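Local coordinates for hypothetical protein lpg0944 (PDB 4RXV) that is of unknown function but, through this N-terminal RavJ peptidase domain of clan CA, is probably a cysteine-peptidase-like enzyme of Legionella, at residues Pro30-Gln35 with Phe192-Ser197; Lys72-Tyr77 with Val203-Ala208; Ser103-His108 with Asp171-Gly176; Val112-Pro117 with Tyr123-Ile128. All coordinates share one frame; numbering follows the deposited sequence.

Interaction 1: Pro30-Gln35 with Phe192-Ser197; sequences PHCLAQ and FAYNRS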
loop_
_atom_site.group_PDB
_atom_site.type_symbol
_atom_site.label_atom_id
_atom_site.label_comp_id
_atom_site.label_asym_id
_atom_site.label_seq_id
_atom_site.Cartn_x
_atom_site.Cartn_y
_atom_site.Cartn_z
ATOM N N PRO A 30 4.842 -13.456 -11.483
ATOM C CA PRO A 30 3.796 -13.696 -12.485
ATOM C C PRO A 30 2.544 -14.332 -11.866
ATOM O O PRO A 30 1.427 -14.161 -12.364
ATOM C CB PRO A 30 4.493 -14.640 -13.480
ATOM C CG PRO A 30 5.563 -15.319 -12.688
ATOM C CD PRO A 30 6.059 -14.243 -11.752
ATOM N N HIS A 31 2.740 -15.112 -10.816
ATOM C CA HIS A 31 1.639 -15.779 -10.123
ATOM C C HIS A 31 0.742 -14.829 -9.327
ATOM O O HIS A 31 -0.349 -15.233 -8.892
ATOM C CB HIS A 31 2.174 -16.868 -9.206
ATOM C CG HIS A 31 3.275 -16.414 -8.305
ATOM N ND1 HIS A 31 4.517 -16.035 -8.776
ATOM C CD2 HIS A 31 3.336 -16.342 -6.954
ATOM C CE1 HIS A 31 5.267 -15.695 -7.740
ATOM N NE2 HIS A 31 4.584 -15.898 -6.630
ATOM N N CYS A 32 1.189 -13.587 -9.155
ATOM C CA CYS A 32 0.421 -12.552 -8.486
ATOM C C CYS A 32 -0.190 -11.561 -9.462
ATOM O O CYS A 32 -0.885 -10.631 -9.017
ATOM C CB CYS A 32 1.317 -11.798 -7.495
ATOM S SG CYS A 32 1.868 -12.794 -6.102
ATOM N N LEU A 33 0.067 -11.740 -10.758
ATOM C CA LEU A 33 -0.368 -10.808 -11.778
ATOM C C LEU A 33 -1.745 -11.216 -12.286
ATOM O O LEU A 33 -1.912 -12.317 -12.822
ATOM C CB LEU A 33 0.633 -10.849 -12.931
ATOM C CG LEU A 33 0.411 -9.890 -14.084
ATOM C CD1 LEU A 33 0.464 -8.455 -13.648
ATOM C CD2 LEU A 33 1.484 -10.135 -15.125
ATOM N N ALA A 34 -2.723 -10.330 -12.160
ATOM C CA ALA A 34 -4.067 -10.586 -12.639
ATOM C C ALA A 34 -4.128 -10.465 -14.162
ATOM O O ALA A 34 -3.536 -9.575 -14.766
ATOM C CB ALA A 34 -5.046 -9.631 -12.002
ATOM N N GLN A 35 -4.906 -11.332 -14.787
ATOM C CA GLN A 35 -5.170 -11.198 -16.229
ATOM C C GLN A 35 -6.340 -10.279 -16.433
ATOM O O GLN A 35 -7.503 -10.700 -16.616
ATOM C CB GLN A 35 -5.459 -12.513 -16.908
ATOM C CG GLN A 35 -5.576 -12.382 -18.439
ATOM C CD GLN A 35 -6.442 -13.446 -19.003
ATOM O OE1 GLN A 35 -7.539 -13.672 -18.497
ATOM N NE2 GLN A 35 -5.975 -14.121 -20.049
ATOM N N PHE A 192 -9.882 -10.554 -0.348
ATOM C CA PHE A 192 -8.515 -10.148 -0.678
ATOM C C PHE A 192 -7.859 -11.075 -1.697
ATOM O O PHE A 192 -7.887 -12.285 -1.542
ATOM C CB PHE A 192 -7.720 -10.061 0.632
ATOM C CG PHE A 192 -6.232 -9.786 0.463
ATOM C CD1 PHE A 192 -5.757 -8.787 -0.380
ATOM C CD2 PHE A 192 -5.318 -10.505 1.201
ATOM C CE1 PHE A 192 -4.402 -8.563 -0.513
ATOM C CE2 PHE A 192 -3.963 -10.272 1.076
ATOM C CZ PHE A 192 -3.508 -9.294 0.240
ATOM N N ALA A 193 -7.233 -10.476 -2.702
ATOM C CA ALA A 193 -6.578 -11.201 -3.789
ATOM C C ALA A 193 -5.612 -12.266 -3.308
ATOM O O ALA A 193 -5.510 -13.299 -3.943
ATOM C CB ALA A 193 -5.818 -10.226 -4.658
ATOM N N TYR A 194 -4.852 -11.978 -2.257
ATOM C CA TYR A 194 -3.788 -12.888 -1.808
ATOM C C TYR A 194 -4.119 -13.460 -0.432
ATOM O O TYR A 194 -3.253 -13.617 0.433
ATOM C CB TYR A 194 -2.425 -12.187 -1.815
ATOM C CG TYR A 194 -2.089 -11.467 -3.098
ATOM C CD1 TYR A 194 -2.220 -12.076 -4.345
ATOM C CD2 TYR A 194 -1.622 -10.171 -3.066
ATOM C CE1 TYR A 194 -1.927 -11.397 -5.523
ATOM C CE2 TYR A 194 -1.303 -9.487 -4.237
ATOM C CZ TYR A 194 -1.450 -10.105 -5.455
ATOM O OH TYR A 194 -1.132 -9.364 -6.576
ATOM N N ASN A 195 -5.380 -13.795 -0.225
ATOM C CA ASN A 195 -5.808 -14.190 1.108
ATOM C C ASN A 195 -5.264 -15.524 1.596
ATOM O O ASN A 195 -5.284 -15.748 2.800
ATOM C CB ASN A 195 -7.310 -14.124 1.302
ATOM C CG ASN A 195 -8.065 -15.035 0.423
ATOM O OD1 ASN A 195 -7.527 -15.816 -0.365
ATOM N ND2 ASN A 195 -9.368 -14.969 0.573
ATOM N N ARG A 196 -4.760 -16.410 0.742
ATOM C CA ARG A 196 -4.135 -17.634 1.230
ATOM C C ARG A 196 -2.677 -17.461 1.657
ATOM O O ARG A 196 -2.097 -18.379 2.229
ATOM C CB ARG A 196 -4.260 -18.752 0.204
ATOM C CG ARG A 196 -5.689 -19.075 -0.136
ATOM C CD ARG A 196 -6.422 -19.728 1.024
ATOM N NE ARG A 196 -7.845 -19.874 0.731
ATOM C CZ ARG A 196 -8.837 -19.239 1.358
ATOM N NH1 ARG A 196 -8.597 -18.407 2.368
ATOM N NH2 ARG A 196 -10.092 -19.450 0.979
ATOM N N SER A 197 -2.091 -16.307 1.365
ATOM C CA SER A 197 -0.741 -16.005 1.810
ATOM C C SER A 197 -0.722 -14.905 2.859
ATOM O O SER A 197 0.347 -14.481 3.276
ATOM C CB SER A 197 0.120 -15.586 0.631
ATOM O OG SER A 197 -0.316 -14.363 0.101
#
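A loop-to-loop contact within the RavJ peptidase domain joins Cys32 to Tyr194. Cys32 ends a short 3-10 turn in segment 30-35, which leads into helix 37-50. Tyr194 is shared by two successive type I turns, Phe192 to Asn195 and Tyr194 to Ser197. One hydrogen bond crosses, from Tyr194 OH to Cys32 O, 2.8 Å. The hydroxyl lies in the carbonyl plane on a lone pair, with a C=O...donor angle of 135°. The oxygen lies near the plane of the ring, so the phenol meets it edge-on. The same carbonyl oxygen accepts a second hydrogen bond from His179 NE2, so two donors grip it. The Cys32 side chain comes alongside the phenol end. Its CB is 3.6 Å from Tyr194 OH and 3.8 Å from Tyr194 CE1. With SG anti to its own carbonyl carbon (chi1 -67°), the sulfur stands 4.5 Å from the Tyr194 ring centroid, obliquely placed. Ala193 CB lies over one face of this ring, and His179 meets it edge-to-face. Both touching residues are buried. Together they form a Cys sulfur-aromatic contact beside a tyrosine-to-carbonyl hydrogen bond, joining two loops of the peptidase domain.

Interaction 2: Lys72-Tyr77 with Val203-Ala208; sequences KSAQEY and VNYQSA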
loop_
_atom_site.group_PDB
_atom_site.type_symbol
_atom_site.label_atom_id
_atom_site.label_comp_id
_atom_site.label_asym_id
_atom_site.label_seq_id
_atom_site.Cartn_x
_atom_site.Cartn_y
_atom_site.Cartn_z
ATOM N N LYS A 72 8.667 3.849 11.281
ATOM C CA LYS A 72 8.130 3.609 12.610
ATOM C C LYS A 72 7.300 4.769 13.122
ATOM O O LYS A 72 6.929 4.747 14.275
ATOM C CB LYS A 72 9.238 3.235 13.607
ATOM C CG LYS A 72 9.980 1.958 13.202
ATOM C CD LYS A 72 11.020 1.518 14.213
ATOM C CE LYS A 72 11.827 0.331 13.689
ATOM N NZ LYS A 72 11.109 -0.965 13.855
ATOM N N SER A 73 6.985 5.744 12.252
ATOM C CA SER A 73 6.189 6.905 12.629
ATOM C C SER A 73 5.187 7.244 11.542
ATOM O O SER A 73 5.452 7.044 10.352
ATOM C CB SER A 73 7.092 8.131 12.872
ATOM O OG SER A 73 7.554 8.685 11.657
ATOM N N ALA A 74 4.059 7.805 11.947
ATOM C CA ALA A 74 3.028 8.186 11.001
ATOM C C ALA A 74 3.524 9.171 9.951
ATOM O O ALA A 74 3.212 9.025 8.775
ATOM C CB ALA A 74 1.806 8.734 11.740
ATOM N N GLN A 75 4.311 10.161 10.366
ATOM C CA GLN A 75 4.775 11.168 9.425
ATOM C C GLN A 75 5.636 10.538 8.313
ATOM O O GLN A 75 5.613 11.007 7.166
ATOM C CB GLN A 75 5.531 12.303 10.131
ATOM C CG GLN A 75 5.913 13.440 9.202
ATOM C CD GLN A 75 4.696 14.181 8.645
ATOM O OE1 GLN A 75 3.674 14.266 9.292
ATOM N NE2 GLN A 75 4.821 14.719 7.441
ATOM N N GLU A 76 6.414 9.502 8.628
ATOM C CA GLU A 76 7.198 8.841 7.584
ATOM C C GLU A 76 6.318 8.228 6.500
ATOM O O GLU A 76 6.665 8.278 5.331
ATOM C CB GLU A 76 8.089 7.769 8.174
ATOM C CG GLU A 76 9.286 8.304 8.925
ATOM C CD GLU A 76 9.918 7.191 9.691
ATOM O OE1 GLU A 76 10.791 6.510 9.116
ATOM O OE2 GLU A 76 9.526 6.976 10.856
ATOM N N TYR A 77 5.195 7.647 6.892
ATOM C CA TYR A 77 4.283 7.073 5.904
ATOM C C TYR A 77 3.649 8.164 5.042
ATOM O O TYR A 77 3.527 8.002 3.829
ATOM C CB TYR A 77 3.221 6.226 6.581
ATOM C CG TYR A 77 3.784 4.960 7.183
ATOM C CD1 TYR A 77 4.162 3.903 6.372
ATOM C CD2 TYR A 77 3.961 4.827 8.550
ATOM C CE1 TYR A 77 4.704 2.746 6.891
ATOM C CE2 TYR A 77 4.506 3.665 9.093
ATOM C CZ TYR A 77 4.873 2.628 8.250
ATOM O OH TYR A 77 5.435 1.461 8.712
ATOM N N VAL A 203 3.891 -7.937 12.537
ATOM C CA VAL A 203 3.365 -6.585 12.616
ATOM C C VAL A 203 4.472 -5.591 12.872
ATOM O O VAL A 203 4.985 -5.500 13.995
ATOM C CB VAL A 203 2.263 -6.451 13.678
ATOM C CG1 VAL A 203 1.661 -5.060 13.617
ATOM C CG2 VAL A 203 1.183 -7.500 13.458
ATOM N N ASN A 204 4.845 -4.832 11.849
ATOM C CA ASN A 204 5.993 -3.947 11.931
ATOM C C ASN A 204 5.680 -2.544 12.418
ATOM O O ASN A 204 6.570 -1.849 12.874
ATOM C CB ASN A 204 6.736 -3.903 10.613
ATOM C CG ASN A 204 7.416 -5.221 10.316
ATOM O OD1 ASN A 204 7.210 -5.816 9.262
ATOM N ND2 ASN A 204 8.190 -5.703 11.264
ATOM N N TYR A 205 4.431 -2.123 12.310
ATOM C CA TYR A 205 4.027 -0.799 12.767
ATOM C C TYR A 205 2.583 -0.855 13.213
ATOM O O TYR A 205 1.746 -1.432 12.519
ATOM C CB TYR A 205 4.188 0.246 11.647
ATOM C CG TYR A 205 3.591 1.609 11.992
ATOM C CD1 TYR A 205 4.264 2.469 12.838
ATOM C CD2 TYR A 205 2.359 2.003 11.504
ATOM C CE1 TYR A 205 3.729 3.710 13.162
ATOM C CE2 TYR A 205 1.817 3.250 11.819
ATOM C CZ TYR A 205 2.497 4.088 12.650
ATOM O OH TYR A 205 1.936 5.305 12.957
ATOM N N GLN A 206 2.303 -0.222 14.347
ATOM C CA GLN A 206 0.937 0.003 14.826
ATOM C C GLN A 206 0.801 1.461 15.226
ATOM O O GLN A 206 1.473 1.924 16.159
ATOM C CB GLN A 206 0.588 -0.890 16.024
ATOM C CG GLN A 206 0.685 -2.354 15.704
ATOM C CD GLN A 206 0.097 -3.288 16.767
ATOM O OE1 GLN A 206 -1.071 -3.191 17.133
ATOM N NE2 GLN A 206 0.898 -4.221 17.244
ATOM N N SER A 207 -0.081 2.207 14.567
ATOM C CA SER A 207 -0.286 3.606 14.926
ATOM C C SER A 207 -0.747 3.747 16.371
ATOM O O SER A 207 -0.477 4.759 17.013
ATOM C CB SER A 207 -1.261 4.294 13.977
ATOM O OG SER A 207 -2.583 3.781 14.084
ATOM N N ALA A 208 -1.433 2.733 16.889
ATOM C CA ALA A 208 -1.883 2.727 18.276
ATOM C C ALA A 208 -0.730 2.781 19.277
ATOM O O ALA A 208 -0.948 3.132 20.434
ATOM C CB ALA A 208 -2.720 1.482 18.524
#
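Tyr205 and Tyr77 form an edge-to-face aromatic pair between strand 202-206 and the first turn of helix 74-84. The strand is, within this chain, an edge strand of the four-stranded antiparallel sheet. It carries a classic beta bulge here, Asn204 and Tyr205 both facing Val127.

The tight part is the Tyr205 ring. The edge of Tyr77 points at its face, with centroids 4.9 Å apart and planes at 50°. Tyr77 CE2 lies over the centre of the face and is 3.6 Å from Tyr205 CD2. The side chains run antiparallel past one another, so Tyr77 OH ends beside Tyr205 CB, 3.4 Å away. That hydroxyl also makes a weak hydrogen bond to Pro71 O. Tyr205 CG stands anti to the backbone N (chi1 171°), which carries the ring out to the helix start. There Lys72 O lies at the ring edge, 3.5 Å from CE1 of Tyr205. Ala74 CB packs against Tyr205 OH. On the opposite face of the ring sits Ser207 N, offset toward the rim.

The loose side is at Lys72, which is exposed; its CB points away from the strand. Nearby, Ser73 is the N-cap of the helix. Its OG accepts a weak bond from Glu76 N and donates to Glu76 OE2, 2.7 Å away, on the anti lone pair. Lys72 N also gives a hydrogen bond to Glu76 OE2, from above the carboxylate plane. The Tyr205 hydroxyl bonds to Asp210 OD2, the same oxygen that accepts from Ala74 N.

Interaction 3: Ser103-His108 with Asp171-Gly176; sequences SNFAYH and DPWAVG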
loop_
_atom_site.group_PDB
_atom_site.type_symbol
_atom_site.label_atom_id
_atom_site.label_comp_id
_atom_site.label_asym_id
_atom_site.label_seq_id
_atom_site.Cartn_x
_atom_site.Cartn_y
_atom_site.Cartn_z
ATOM N N SER A 103 7.468 -5.008 -1.484
ATOM C CA SER A 103 7.766 -4.672 -0.103
ATOM C C SER A 103 7.184 -3.333 0.335
ATOM O O SER A 103 6.412 -3.288 1.274
ATOM C CB SER A 103 9.277 -4.702 0.124
ATOM O OG SER A 103 9.722 -6.037 0.094
ATOM N N ASN A 104 7.543 -2.249 -0.332
ATOM C CA ASN A 104 7.289 -0.908 0.216
ATOM C C ASN A 104 6.008 -0.279 -0.264
ATOM O O ASN A 104 5.622 0.737 0.300
ATOM C CB ASN A 104 8.448 0.058 -0.083
ATOM C CG ASN A 104 9.737 -0.305 0.632
ATOM O OD1 ASN A 104 9.779 -1.244 1.445
ATOM N ND2 ASN A 104 10.790 0.465 0.366
ATOM N N PHE A 105 5.328 -0.821 -1.278
ATOM C CA PHE A 105 4.187 -0.111 -1.832
ATOM C C PHE A 105 3.127 0.196 -0.757
ATOM O O PHE A 105 2.536 1.276 -0.755
ATOM C CB PHE A 105 3.600 -0.949 -2.964
ATOM C CG PHE A 105 2.888 -0.168 -4.080
ATOM C CD1 PHE A 105 2.445 1.127 -3.941
ATOM C CD2 PHE A 105 2.673 -0.800 -5.284
ATOM C CE1 PHE A 105 1.794 1.772 -4.993
ATOM C CE2 PHE A 105 1.999 -0.184 -6.323
ATOM C CZ PHE A 105 1.556 1.099 -6.174
ATOM N N ALA A 106 2.882 -0.749 0.145
ATOM C CA ALA A 106 1.879 -0.591 1.184
ATOM C C ALA A 106 2.097 0.678 2.010
ATOM O O ALA A 106 1.138 1.212 2.556
ATOM C CB ALA A 106 1.840 -1.802 2.073
ATOM N N TYR A 107 3.330 1.162 2.111
ATOM C CA TYR A 107 3.636 2.335 2.899
ATOM C C TYR A 107 2.912 3.555 2.327
ATOM O O TYR A 107 2.559 4.454 3.078
ATOM C CB TYR A 107 5.131 2.582 2.919
ATOM C CG TYR A 107 5.999 1.468 3.487
ATOM C CD1 TYR A 107 5.490 0.361 4.142
ATOM C CD2 TYR A 107 7.371 1.530 3.310
ATOM C CE1 TYR A 107 6.319 -0.634 4.626
ATOM C CE2 TYR A 107 8.198 0.543 3.793
ATOM C CZ TYR A 107 7.658 -0.538 4.434
ATOM O OH TYR A 107 8.467 -1.537 4.932
ATOM N N HIS A 108 2.726 3.590 1.006
ATOM C CA HIS A 108 2.020 4.701 0.372
ATOM C C HIS A 108 0.610 4.790 0.931
ATOM O O HIS A 108 0.154 5.848 1.350
ATOM C CB HIS A 108 2.002 4.467 -1.129
ATOM C CG HIS A 108 1.486 5.610 -1.933
ATOM N ND1 HIS A 108 0.175 6.035 -1.890
ATOM C CD2 HIS A 108 2.127 6.387 -2.833
ATOM C CE1 HIS A 108 0.050 7.049 -2.721
ATOM N NE2 HIS A 108 1.214 7.278 -3.308
ATOM N N ASP A 171 -3.832 -3.050 -0.036
ATOM C CA ASP A 171 -2.706 -3.619 -0.751
ATOM C C ASP A 171 -2.581 -2.951 -2.125
ATOM O O ASP A 171 -3.070 -3.485 -3.137
ATOM C CB ASP A 171 -2.888 -5.128 -0.874
ATOM C CG ASP A 171 -1.656 -5.833 -1.418
ATOM O OD1 ASP A 171 -0.720 -5.167 -1.941
ATOM O OD2 ASP A 171 -1.627 -7.083 -1.316
ATOM N N PRO A 172 -1.927 -1.788 -2.192
ATOM C CA PRO A 172 -1.788 -1.114 -3.483
ATOM C C PRO A 172 -0.979 -1.913 -4.510
ATOM O O PRO A 172 -1.249 -1.824 -5.707
ATOM C CB PRO A 172 -1.087 0.195 -3.127
ATOM C CG PRO A 172 -0.415 -0.069 -1.807
ATOM C CD PRO A 172 -1.362 -0.989 -1.086
ATOM N N TRP A 173 -0.006 -2.709 -4.062
ATOM C CA TRP A 173 0.733 -3.566 -4.986
ATOM C C TRP A 173 -0.185 -4.520 -5.731
ATOM O O TRP A 173 -0.006 -4.720 -6.936
ATOM C CB TRP A 173 1.846 -4.300 -4.254
ATOM C CG TRP A 173 2.769 -5.113 -5.104
ATOM C CD1 TRP A 173 3.859 -4.670 -5.812
ATOM C CD2 TRP A 173 2.740 -6.528 -5.272
ATOM N NE1 TRP A 173 4.506 -5.736 -6.388
ATOM C CE2 TRP A 173 3.837 -6.886 -6.075
ATOM C CE3 TRP A 173 1.907 -7.530 -4.794
ATOM C CZ2 TRP A 173 4.119 -8.225 -6.430
ATOM C CZ3 TRP A 173 2.175 -8.864 -5.147
ATOM C CH2 TRP A 173 3.279 -9.190 -5.952
ATOM N N ALA A 174 -1.189 -5.078 -5.045
ATOM C CA ALA A 174 -2.137 -5.952 -5.731
ATOM C C ALA A 174 -2.816 -5.205 -6.882
ATOM O O ALA A 174 -3.110 -5.803 -7.914
ATOM C CB ALA A 174 -3.183 -6.475 -4.772
ATOM N N VAL A 175 -3.115 -3.914 -6.693
ATOM C CA VAL A 175 -3.758 -3.099 -7.725
ATOM C C VAL A 175 -2.769 -2.791 -8.862
ATOM O O VAL A 175 -3.120 -2.861 -10.041
ATOM C CB VAL A 175 -4.343 -1.826 -7.108
ATOM C CG1 VAL A 175 -5.037 -0.960 -8.178
ATOM C CG2 VAL A 175 -5.358 -2.202 -6.036
ATOM N N GLY A 176 -1.521 -2.499 -8.514
ATOM C CA GLY A 176 -0.458 -2.397 -9.505
ATOM C C GLY A 176 -0.304 -3.655 -10.340
ATOM O O GLY A 176 -0.014 -3.605 -11.542
#
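Phe105 and Trp173 bring their backbones to 5.8 Å between CA atoms, where the N-terminal part of helix 105-114 meets the short helix 172-176. The centre of this helix-to-helix contact lies about 3 Å from the centre of the chain, deep in the peptidase domain. Phe105 does most of the packing. Pro172 CB sits over one face of its ring, 3.9 Å from the centroid and 18° off the normal, a CH-pi contact. Pro172 CG meets the Phe105 backbone, 3.4 Å from Phe105 O, and also touches Ala106 CA. The chi1 of Phe105, -152°, is roughly anti and swings the ring across to Trp173. There CD2 of Phe105 is 3.4 Å from Trp173 CA and 3.7 Å from Trp173 CB.

Asp171 is the N-cap of helix 172-176. Its OD1 accepts from Ala174 N at 3.1 Å, met from above the carboxylate plane. The other oxygen, OD2, is bonded to His139 NE2. An Asp-His pair of this kind is consistent with the acid and histidine of a clan CA Cys-His-Asp/Asn site, though no catalytic role is established. Beyond the Phe105 contact, the Trp173 indole ends in a hydrogen bond from NE1 to Asp25 OD1.

Interaction 4: Val112-Pro117 with Tyr123-Ile128; sequences VLLDDP and YDVAVI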
loop_
_atom_site.group_PDB
_atom_site.type_symbol
_atom_site.label_atom_id
_atom_site.label_comp_id
_atom_site.label_asym_id
_atom_site.label_seq_id
_atom_site.Cartn_x
_atom_site.Cartn_y
_atom_site.Cartn_z
ATOM N N VAL A 112 -1.618 7.631 3.060
ATOM C CA VAL A 112 -2.922 8.146 2.650
ATOM C C VAL A 112 -3.936 8.029 3.787
ATOM O O VAL A 112 -4.704 8.951 4.046
ATOM C CB VAL A 112 -3.408 7.418 1.381
ATOM C CG1 VAL A 112 -4.855 7.715 1.083
ATOM C CG2 VAL A 112 -2.510 7.763 0.179
ATOM N N LEU A 113 -3.954 6.876 4.434
ATOM C CA LEU A 113 -4.928 6.608 5.480
ATOM C C LEU A 113 -4.633 7.376 6.757
ATOM O O LEU A 113 -5.545 7.892 7.390
ATOM C CB LEU A 113 -4.974 5.116 5.747
ATOM C CG LEU A 113 -5.421 4.313 4.535
ATOM C CD1 LEU A 113 -5.107 2.832 4.744
ATOM C CD2 LEU A 113 -6.846 4.555 4.154
ATOM N N LEU A 114 -3.365 7.475 7.137
ATOM C CA LEU A 114 -2.953 8.215 8.321
ATOM C C LEU A 114 -3.216 9.706 8.160
ATOM O O LEU A 114 -3.312 10.427 9.141
ATOM C CB LEU A 114 -1.475 7.927 8.653
ATOM C CG LEU A 114 -1.241 6.547 9.285
ATOM C CD1 LEU A 114 0.192 6.112 9.165
ATOM C CD2 LEU A 114 -1.673 6.530 10.733
ATOM N N ASP A 115 -3.273 10.184 6.924
ATOM C CA ASP A 115 -3.473 11.595 6.638
ATOM C C ASP A 115 -4.939 11.993 6.690
ATOM O O ASP A 115 -5.230 13.160 6.560
ATOM C CB ASP A 115 -2.915 11.922 5.254
ATOM C CG ASP A 115 -2.822 13.400 5.008
ATOM O OD1 ASP A 115 -2.165 14.084 5.811
ATOM O OD2 ASP A 115 -3.415 13.871 4.015
ATOM N N ASP A 116 -5.842 11.032 6.858
ATOM C CA ASP A 116 -7.280 11.291 6.827
ATOM C C ASP A 116 -7.857 11.427 8.237
ATOM O O ASP A 116 -7.795 10.508 9.036
ATOM C CB ASP A 116 -7.975 10.146 6.089
ATOM C CG ASP A 116 -9.441 10.410 5.839
ATOM O OD1 ASP A 116 -10.197 10.526 6.824
ATOM O OD2 ASP A 116 -9.847 10.478 4.656
ATOM N N PRO A 117 -8.474 12.573 8.543
ATOM C CA PRO A 117 -8.945 12.771 9.921
ATOM C C PRO A 117 -10.113 11.882 10.335
ATOM O O PRO A 117 -10.233 11.528 11.500
ATOM C CB PRO A 117 -9.370 14.248 9.937
ATOM C CG PRO A 117 -9.655 14.565 8.522
ATOM C CD PRO A 117 -8.715 13.754 7.700
ATOM N N TYR A 123 -10.471 4.069 12.886
ATOM C CA TYR A 123 -9.564 2.956 12.739
ATOM C C TYR A 123 -8.188 3.317 13.251
ATOM O O TYR A 123 -7.767 4.459 13.157
ATOM C CB TYR A 123 -9.431 2.570 11.251
ATOM C CG TYR A 123 -10.662 1.963 10.626
ATOM C CD1 TYR A 123 -10.991 0.643 10.855
ATOM C CD2 TYR A 123 -11.488 2.693 9.796
ATOM C CE1 TYR A 123 -12.118 0.074 10.272
ATOM C CE2 TYR A 123 -12.617 2.136 9.230
ATOM C CZ TYR A 123 -12.930 0.828 9.474
ATOM O OH TYR A 123 -14.063 0.310 8.893
ATOM N N ASP A 124 -7.478 2.302 13.732
ATOM C CA ASP A 124 -6.032 2.358 13.858
ATOM C C ASP A 124 -5.424 1.772 12.576
ATOM O O ASP A 124 -6.084 1.024 11.843
ATOM C CB ASP A 124 -5.566 1.563 15.084
ATOM C CG ASP A 124 -6.118 2.096 16.388
ATOM O OD1 ASP A 124 -6.002 3.310 16.625
ATOM O OD2 ASP A 124 -6.617 1.287 17.212
ATOM N N VAL A 125 -4.166 2.127 12.295
ATOM C CA VAL A 125 -3.478 1.682 11.086
ATOM C C VAL A 125 -2.330 0.798 11.502
ATOM O O VAL A 125 -1.632 1.094 12.475
ATOM C CB VAL A 125 -2.983 2.890 10.273
ATOM C CG1 VAL A 125 -2.198 2.436 9.054
ATOM C CG2 VAL A 125 -4.156 3.734 9.817
ATOM N N ALA A 126 -2.125 -0.292 10.778
ATOM C CA ALA A 126 -0.967 -1.141 11.008
ATOM C C ALA A 126 -0.324 -1.477 9.677
ATOM O O ALA A 126 -0.979 -1.448 8.631
ATOM C CB ALA A 126 -1.342 -2.411 11.744
ATOM N N VAL A 127 0.950 -1.805 9.718
ATOM C CA VAL A 127 1.659 -2.303 8.532
ATOM C C VAL A 127 2.303 -3.616 8.913
ATOM O O VAL A 127 2.960 -3.713 9.966
ATOM C CB VAL A 127 2.704 -1.288 8.023
ATOM C CG1 VAL A 127 3.423 -1.836 6.775
ATOM C CG2 VAL A 127 2.046 0.043 7.719
ATOM N N ILE A 128 2.076 -4.618 8.097
ATOM C CA ILE A 128 2.491 -5.979 8.375
ATOM C C ILE A 128 3.327 -6.539 7.235
ATOM O O ILE A 128 3.165 -6.184 6.067
ATOM C CB ILE A 128 1.266 -6.918 8.622
ATOM C CG1 ILE A 128 0.471 -7.175 7.331
ATOM C CG2 ILE A 128 0.373 -6.340 9.720
ATOM C CD1 ILE A 128 -0.698 -8.178 7.492
#
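Leu114 and Val125 pack the C-terminal part of helix 105-114 against the start of strand 123-133. This is helix-on-sheet packing, with the helix lying over one face of the antiparallel sheet. The short helix 117-122 makes the connection between the two.

Leu114 can be followed outward. Its CB makes no close approach to the strand. CG stands anti to the carbonyl carbon (chi1 -75°), which turns the branch toward the sheet. CG itself is 4.1 Å from Val125 CG2. At the tip, CD2 comes closest, 3.8 Å from Val125 CG2 and 3.9 Å from Val125 CB. The second methyl, CD1, lies 4.4 Å from Val125 CG1. CD2 thus does most of the touching. Leu113 adds a looser contact from the previous residue, with its CB 4.4 Å from Val125 CG2.

All three residues are buried. Ala74 and Tyr77 of helix 74-84 also touch Leu114, while Leu113 rests on Ile9 of helix 6-14. The chain turns away after the helix, and Asp116 OD1 caps the next one at Ile119 N. On the strand, Val125 N is hydrogen-bonded to Ser207 OG.

The segments follow in the order 30-35, 72-77, 103-108, 112-117, 123-128, 171-176, 192-197 and 203-208. Interactions 1 and 2 alternate along the chain; interaction 4 falls within the span of interaction 3, which falls within both. Interactions 2 and 4 are closest, with centres 8 Å apart, and meet in the sheet where strands 202-206 and 123-133 are neighbours. Interactions 3 and 4 share helix 105-114. Interaction 3 is the most central and touches all the others. Interaction 1 lies 25 Å from interaction 2, centre to centre, across the chain's centre. The contacts thus tie distant sequence into one peptidase domain, with the possible Asp-His pair at interaction 3.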